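Local coordinates for DNA processing protein DprA (Streptococcus pneumoniae, PDB 3UQZ), which binds single-stranded DNA cooperatively, shields it from nucleases and helps load the RecA recombinase onto it during natural transformation, at residues Gln19-Leu22 with Lys23-Tyr27; Ala163-Gly166 with Thr167-Val171. One frame throughout, in Å; residues are numbered along the deposited sequence.

Contact 1. Residues Gln19-Leu22 with Lys23-Tyr27; sequences QQIL and KVLEY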
ATOM      1  N   GLN A  19      14.530  31.231 -12.709  1.00 41.38           N
ATOM      2  CA  GLN A  19      13.735  31.137 -13.938  1.00 41.33           C
ATOM      3  C   GLN A  19      14.119  32.249 -14.917  1.00 45.73           C
ATOM      4  O   GLN A  19      14.252  31.975 -16.112  1.00 46.17           O
ATOM      5  CB  GLN A  19      12.226  31.176 -13.652  1.00 42.59           C
ATOM      6  CG  GLN A  19      11.514  29.841 -13.853  1.00 59.93           C
ATOM      7  CD  GLN A  19      11.728  29.195 -15.208  1.00 81.07           C
ATOM      8  OE1 GLN A  19      11.829  29.858 -16.252  1.00 77.13           O
ATOM      9  NE2 GLN A  19      11.779  27.873 -15.218  1.00 72.58           N
ATOM     10  N   GLN A  20      14.333  33.490 -14.405  1.00 40.99           N
ATOM     11  CA  GLN A  20      14.732  34.629 -15.235  1.00 40.28           C
ATOM     12  C   GLN A  20      16.088  34.394 -15.911  1.00 42.17           C
ATOM     13  O   GLN A  20      16.210  34.668 -17.108  1.00 41.90           O
ATOM     14  CB  GLN A  20      14.710  35.943 -14.439  1.00 41.57           C
ATOM     15  CG  GLN A  20      13.296  36.445 -14.165  1.00 51.18           C
ATOM     16  CD  GLN A  20      13.215  37.533 -13.116  1.00 64.87           C
ATOM     17  OE1 GLN A  20      14.121  37.733 -12.287  1.00 55.24           O
ATOM     18  NE2 GLN A  20      12.088  38.231 -13.109  1.00 56.68           N
ATOM     19  N   ILE A  21      17.084  33.834 -15.169  1.00 36.68           N
ATOM     20  CA  ILE A  21      18.417  33.514 -15.712  1.00 35.93           C
ATOM     21  C   ILE A  21      18.321  32.373 -16.740  1.00 42.96           C
ATOM     22  O   ILE A  21      19.007  32.409 -17.764  1.00 43.31           O
ATOM     23  CB  ILE A  21      19.476  33.281 -14.600  1.00 37.98           C
ATOM     24  CG1 ILE A  21      19.635  34.556 -13.733  1.00 37.04           C
ATOM     25  CG2 ILE A  21      20.833  32.840 -15.194  1.00 37.76           C
ATOM     26  CD1 ILE A  21      19.971  34.344 -12.364  1.00 38.68           C
ATOM     27  N   LEU A  22      17.423  31.396 -16.491  1.00 41.02           N
ATOM     28  CA  LEU A  22      17.154  30.296 -17.410  1.00 41.32           C
ATOM     29  C   LEU A  22      16.681  30.809 -18.773  1.00 45.84           C
ATOM     30  O   LEU A  22      17.181  30.322 -19.780  1.00 46.42           O
ATOM     31  CB  LEU A  22      16.146  29.302 -16.814  1.00 41.80           C
ATOM     32  CG  LEU A  22      16.741  27.994 -16.283  1.00 46.71           C
ATOM     33  CD1 LEU A  22      15.771  27.296 -15.354  1.00 46.24           C
ATOM     34  CD2 LEU A  22      17.181  27.069 -17.431  1.00 49.95           C
ATOM     35  N   LYS A  23      15.769  31.820 -18.807  1.00 42.65           N
ATOM     36  CA  LYS A  23      15.289  32.458 -20.049  1.00 42.69           C
ATOM     37  C   LYS A  23      16.460  33.111 -20.791  1.00 46.20           C
ATOM     38  O   LYS A  23      16.586  32.922 -22.002  1.00 45.74           O
ATOM     39  CB  LYS A  23      14.218  33.530 -19.764  1.00 45.13           C
ATOM     40  CG  LYS A  23      12.840  32.977 -19.469  1.00 61.00           C
ATOM     41  CD  LYS A  23      11.827  34.097 -19.313  1.00 72.06           C
ATOM     42  CE  LYS A  23      10.521  33.579 -18.766  1.00 80.02           C
ATOM     43  NZ  LYS A  23      10.537  33.427 -17.283  1.00 84.74           N
ATOM     44  N   VAL A  24      17.331  33.851 -20.047  1.00 41.69           N
ATOM     45  CA  VAL A  24      18.499  34.547 -20.592  1.00 41.01           C
ATOM     46  C   VAL A  24      19.443  33.542 -21.245  1.00 45.70           C
ATOM     47  O   VAL A  24      19.839  33.741 -22.395  1.00 45.15           O
ATOM     48  CB  VAL A  24      19.205  35.426 -19.522  1.00 45.00           C
ATOM     49  CG1 VAL A  24      20.534  35.988 -20.028  1.00 44.63           C
ATOM     50  CG2 VAL A  24      18.298  36.554 -19.034  1.00 44.87           C
ATOM     51  N   LEU A  25      19.775  32.449 -20.527  1.00 43.49           N
ATOM     52  CA  LEU A  25      20.691  31.421 -21.030  1.00 43.74           C
ATOM     53  C   LEU A  25      20.168  30.654 -22.230  1.00 50.03           C
ATOM     54  O   LEU A  25      20.958  30.259 -23.089  1.00 48.92           O
ATOM     55  CB  LEU A  25      21.178  30.478 -19.919  1.00 43.23           C
ATOM     56  CG  LEU A  25      21.978  31.123 -18.778  1.00 46.63           C
ATOM     57  CD1 LEU A  25      22.212  30.137 -17.673  1.00 45.64           C
ATOM     58  CD2 LEU A  25      23.309  31.706 -19.259  1.00 46.73           C
ATOM     59  N   GLU A  26      18.840  30.471 -22.298  1.00 49.49           N
ATOM     60  CA  GLU A  26      18.166  29.795 -23.407  1.00 50.67           C
ATOM     61  C   GLU A  26      18.321  30.608 -24.698  1.00 55.73           C
ATOM     62  O   GLU A  26      18.652  30.039 -25.739  1.00 55.71           O
ATOM     63  CB  GLU A  26      16.684  29.572 -23.079  1.00 52.49           C
ATOM     64  CG  GLU A  26      16.441  28.475 -22.056  1.00 65.17           C
ATOM     65  CD  GLU A  26      15.008  27.990 -21.935  1.00 90.13           C
ATOM     66  OE1 GLU A  26      14.094  28.633 -22.503  1.00 77.95           O
ATOM     67  OE2 GLU A  26      14.809  26.938 -21.287  1.00 88.58           O
ATOM     68  N   TYR A  27      18.124  31.938 -24.613  1.00 53.27           N
ATOM     69  CA  TYR A  27      18.276  32.872 -25.725  1.00 54.30           C
ATOM     70  C   TYR A  27      19.761  33.008 -26.101  1.00 57.10           C
ATOM     71  O   TYR A  27      20.093  33.020 -27.287  1.00 57.89           O
ATOM     72  CB  TYR A  27      17.675  34.248 -25.359  1.00 57.13           C
ATOM     73  CG  TYR A  27      17.766  35.300 -26.449  1.00 61.12           C
ATOM     74  CD1 TYR A  27      16.677  35.578 -27.272  1.00 63.52           C
ATOM     75  CD2 TYR A  27      18.928  36.043 -26.633  1.00 62.66           C
ATOM     76  CE1 TYR A  27      16.752  36.556 -28.267  1.00 65.27           C
ATOM     77  CE2 TYR A  27      19.020  37.011 -27.633  1.00 64.22           C
ATOM     78  CZ  TYR A  27      17.929  37.269 -28.446  1.00 74.59           C
ATOM     79  OH  TYR A  27      18.029  38.235 -29.427  1.00 78.30           O
TER

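Contact 2. Residues Ala163-Gly166 with Thr167-Val171; sequences AVIG and TGLDV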
ATOM      1  N   ALA A 163      24.301  14.973  -0.532  1.00 27.92           N
ATOM      2  CA  ALA A 163      23.455  15.842   0.294  1.00 27.16           C
ATOM      3  C   ALA A 163      23.163  17.153  -0.449  1.00 33.50           C
ATOM      4  O   ALA A 163      24.075  17.756  -1.025  1.00 35.22           O
ATOM      5  CB  ALA A 163      24.112  16.137   1.623  1.00 27.05           C
ATOM      6  N   VAL A 164      21.890  17.570  -0.468  1.00 28.34           N
ATOM      7  CA  VAL A 164      21.451  18.836  -1.083  1.00 26.98           C
ATOM      8  C   VAL A 164      20.974  19.703   0.103  1.00 31.89           C
ATOM      9  O   VAL A 164      20.021  19.335   0.787  1.00 32.30           O
ATOM     10  CB  VAL A 164      20.372  18.629  -2.194  1.00 28.12           C
ATOM     11  CG1 VAL A 164      20.050  19.929  -2.923  1.00 26.68           C
ATOM     12  CG2 VAL A 164      20.821  17.567  -3.194  1.00 27.59           C
ATOM     13  N   ILE A 165      21.707  20.768   0.421  1.00 27.51           N
ATOM     14  CA  ILE A 165      21.387  21.604   1.583  1.00 26.64           C
ATOM     15  C   ILE A 165      20.567  22.865   1.270  1.00 30.29           C
ATOM     16  O   ILE A 165      20.423  23.251   0.103  1.00 29.03           O
ATOM     17  CB  ILE A 165      22.654  21.894   2.436  1.00 29.34           C
ATOM     18  CG1 ILE A 165      23.759  22.598   1.613  1.00 28.90           C
ATOM     19  CG2 ILE A 165      23.155  20.604   3.110  1.00 29.47           C
ATOM     20  CD1 ILE A 165      24.940  23.159   2.424  1.00 34.40           C
ATOM     21  N   GLY A 166      20.010  23.464   2.324  1.00 27.56           N
ATOM     22  CA  GLY A 166      19.227  24.697   2.254  1.00 27.63           C
ATOM     23  C   GLY A 166      19.916  25.899   2.877  1.00 33.42           C
ATOM     24  O   GLY A 166      19.262  26.860   3.282  1.00 33.71           O
ATOM     25  N   THR A 167      21.255  25.837   2.992  1.00 31.15           N
ATOM     26  CA  THR A 167      22.120  26.883   3.558  1.00 30.01           C
ATOM     27  C   THR A 167      23.404  26.984   2.702  1.00 34.12           C
ATOM     28  O   THR A 167      23.556  26.231   1.725  1.00 33.12           O
ATOM     29  CB  THR A 167      22.534  26.519   4.996  1.00 32.01           C
ATOM     30  OG1 THR A 167      23.471  25.444   4.970  1.00 32.59           O
ATOM     31  CG2 THR A 167      21.369  26.211   5.910  1.00 28.49           C
ATOM     32  N   GLY A 168      24.328  27.873   3.111  1.00 29.79           N
ATOM     33  CA  GLY A 168      25.637  28.005   2.489  1.00 28.78           C
ATOM     34  C   GLY A 168      26.472  26.813   2.919  1.00 34.78           C
ATOM     35  O   GLY A 168      26.163  26.183   3.950  1.00 34.90           O
ATOM     36  N   LEU A 169      27.530  26.479   2.143  1.00 30.46           N
ATOM     37  CA  LEU A 169      28.403  25.329   2.423  1.00 29.91           C
ATOM     38  C   LEU A 169      29.252  25.447   3.716  1.00 36.82           C
ATOM     39  O   LEU A 169      29.882  24.468   4.128  1.00 37.20           O
ATOM     40  CB  LEU A 169      29.254  24.945   1.191  1.00 28.99           C
ATOM     41  CG  LEU A 169      28.476  24.424  -0.032  1.00 32.03           C
ATOM     42  CD1 LEU A 169      29.275  24.561  -1.263  1.00 31.66           C
ATOM     43  CD2 LEU A 169      28.040  22.974   0.136  1.00 31.00           C
ATOM     44  N   ASP A 170      29.229  26.631   4.364  1.00 33.80           N
ATOM     45  CA  ASP A 170      29.939  26.945   5.615  1.00 33.58           C
ATOM     46  C   ASP A 170      28.945  27.113   6.774  1.00 38.13           C
ATOM     47  O   ASP A 170      29.324  27.548   7.875  1.00 38.85           O
ATOM     48  CB  ASP A 170      30.810  28.216   5.451  1.00 35.11           C
ATOM     49  CG  ASP A 170      30.141  29.435   4.819  1.00 47.17           C
ATOM     50  OD1 ASP A 170      28.927  29.361   4.494  1.00 47.91           O
ATOM     51  OD2 ASP A 170      30.840  30.441   4.601  1.00 53.65           O
ATOM     52  N   VAL A 171      27.662  26.783   6.503  1.00 32.89           N
ATOM     53  CA  VAL A 171      26.540  26.859   7.443  1.00 31.54           C
ATOM     54  C   VAL A 171      25.983  25.439   7.652  1.00 35.62           C
ATOM     55  O   VAL A 171      25.939  24.639   6.714  1.00 35.11           O
ATOM     56  CB  VAL A 171      25.466  27.888   6.986  1.00 33.81           C
ATOM     57  CG1 VAL A 171      24.266  27.920   7.934  1.00 32.80           C
ATOM     58  CG2 VAL A 171      26.071  29.283   6.829  1.00 33.04           C
TER

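Contact 1. Residues Gln19-Leu22 with Lys23-Tyr27
Ile21 and Leu25 stand one turn apart on helix 18-28, their side chains side by side and pointing the same way. Leu25 can be followed outward from the backbone. Its CB lies 3.6 Å from Ile21 O, and its CG comes closer to the same oxygen, 3.4 Å from Ile21 O. From CG the CD1 branch meets Ile21 CG2 at 3.9 Å. The first torsions make the pair: Ile21 puts CG2 anti to its backbone N, and Leu25 CG lies beside its own N (chi1 -62°), which lays the Leu25 branch alongside CG2 of Ile21. Leu25 N donates to Ile21 O at 2.9 Å, with an N-H...O angle of 165°. The other i to i+4 bonds between the two halves run from Lys23 N to Gln19 O, Val24 N to Gln20 O and Glu26 N to Leu22 O. On another side of the helix the Lys23 chain crosses that of Gln19 at about a right angle; its bend at chi4 (82°) leaves NZ 3.9 Å from Gln19 OE1, too far for a firm bond. Gln20 instead turns OE1 back to Thr17 N near the start of the helix. Within the sterile alpha motif domain, Ile21 and Leu25 are buried against Leu11 and Ile8 of helix 5-13 and Val24 against Ile40 of helix 37-43, while Lys23 and Glu26 are exposed, which makes the helix amphipathic here.

Contact 2. Residues Ala163-Gly166 with Thr167-Val171
Gly168 O is approached by two groups: Val171 N donates to it at 3.0 Å, closing a type I beta turn from Gly168 to Val171, and Thr167 OG1 lies at the same distance from it. The threonine hydroxyl is also 3.1 Å from Val171 O, within reach of both carbonyls. OG1 sits between the backbone N and the carbonyl carbon of Thr167 (chi1 72°), which brings it to the carbonyl oxygens at the two ends of the turn.

Ile165 reaches this turn from the strand side. Its CD1 comes within 3.4 Å of Thr167 O and 3.6 Å of Gly168 O, and touches Leu169 CD2 at 3.9 Å. The same methyl lies 3.7 Å from Thr167 OG1, so a single apolar tip is set against two carbonyl oxygens, a hydroxyl and a leucine branch. On the Ile165 side chain, CG1 occupies the place between the backbone N and the carbonyl carbon (chi1 58°), and from there the chain runs out past Thr167 O, which CG1 itself approaches to 3.6 Å. Strand 161-164 is one of the parallel strands of the Rossmann-like domain, and the chain leaves it here through a glycine-containing loop that leads to helix 178-187. Strand 189-192 flanks the exit: Ile165 and Leu169 both pack on Val190 and Ser192, and the Ser192 hydroxyl bonds Thr167 O. Two more carbonyls have partners on helices, Gly166 O in His204 ND1 at the start of helix 204-215 and Val171 O in Gln181 NE2 of helix 178-187. Farther round the turn, the Asp170 carboxylate is shared between two partners, OD2 in a salt bridge with Lys70 NZ and OD1 accepting from Gly197 N.

In the fold
Contact 1 comes first along the chain, within helix 18-28 of the N-terminal sterile alpha motif domain; contact 2 follows far later, where strand 161-164 of the Rossmann-like domain gives way to its loop. Their centres lie 25 Å apart and their nearest atoms about 15 Å. They share no helix or strand: contact 1 belongs to a helical bundle, while contact 2 lies at the end of strand 161-164, in the loop leaving the central mixed sheet, where that strand runs between 189-192 and 137-140. Contact 1 sits about 20 Å from the centre of the chain, contact 2 about 10 Å. One contact thus lies in each of the two domains of this DNA-binding protein, with no direct touch between them.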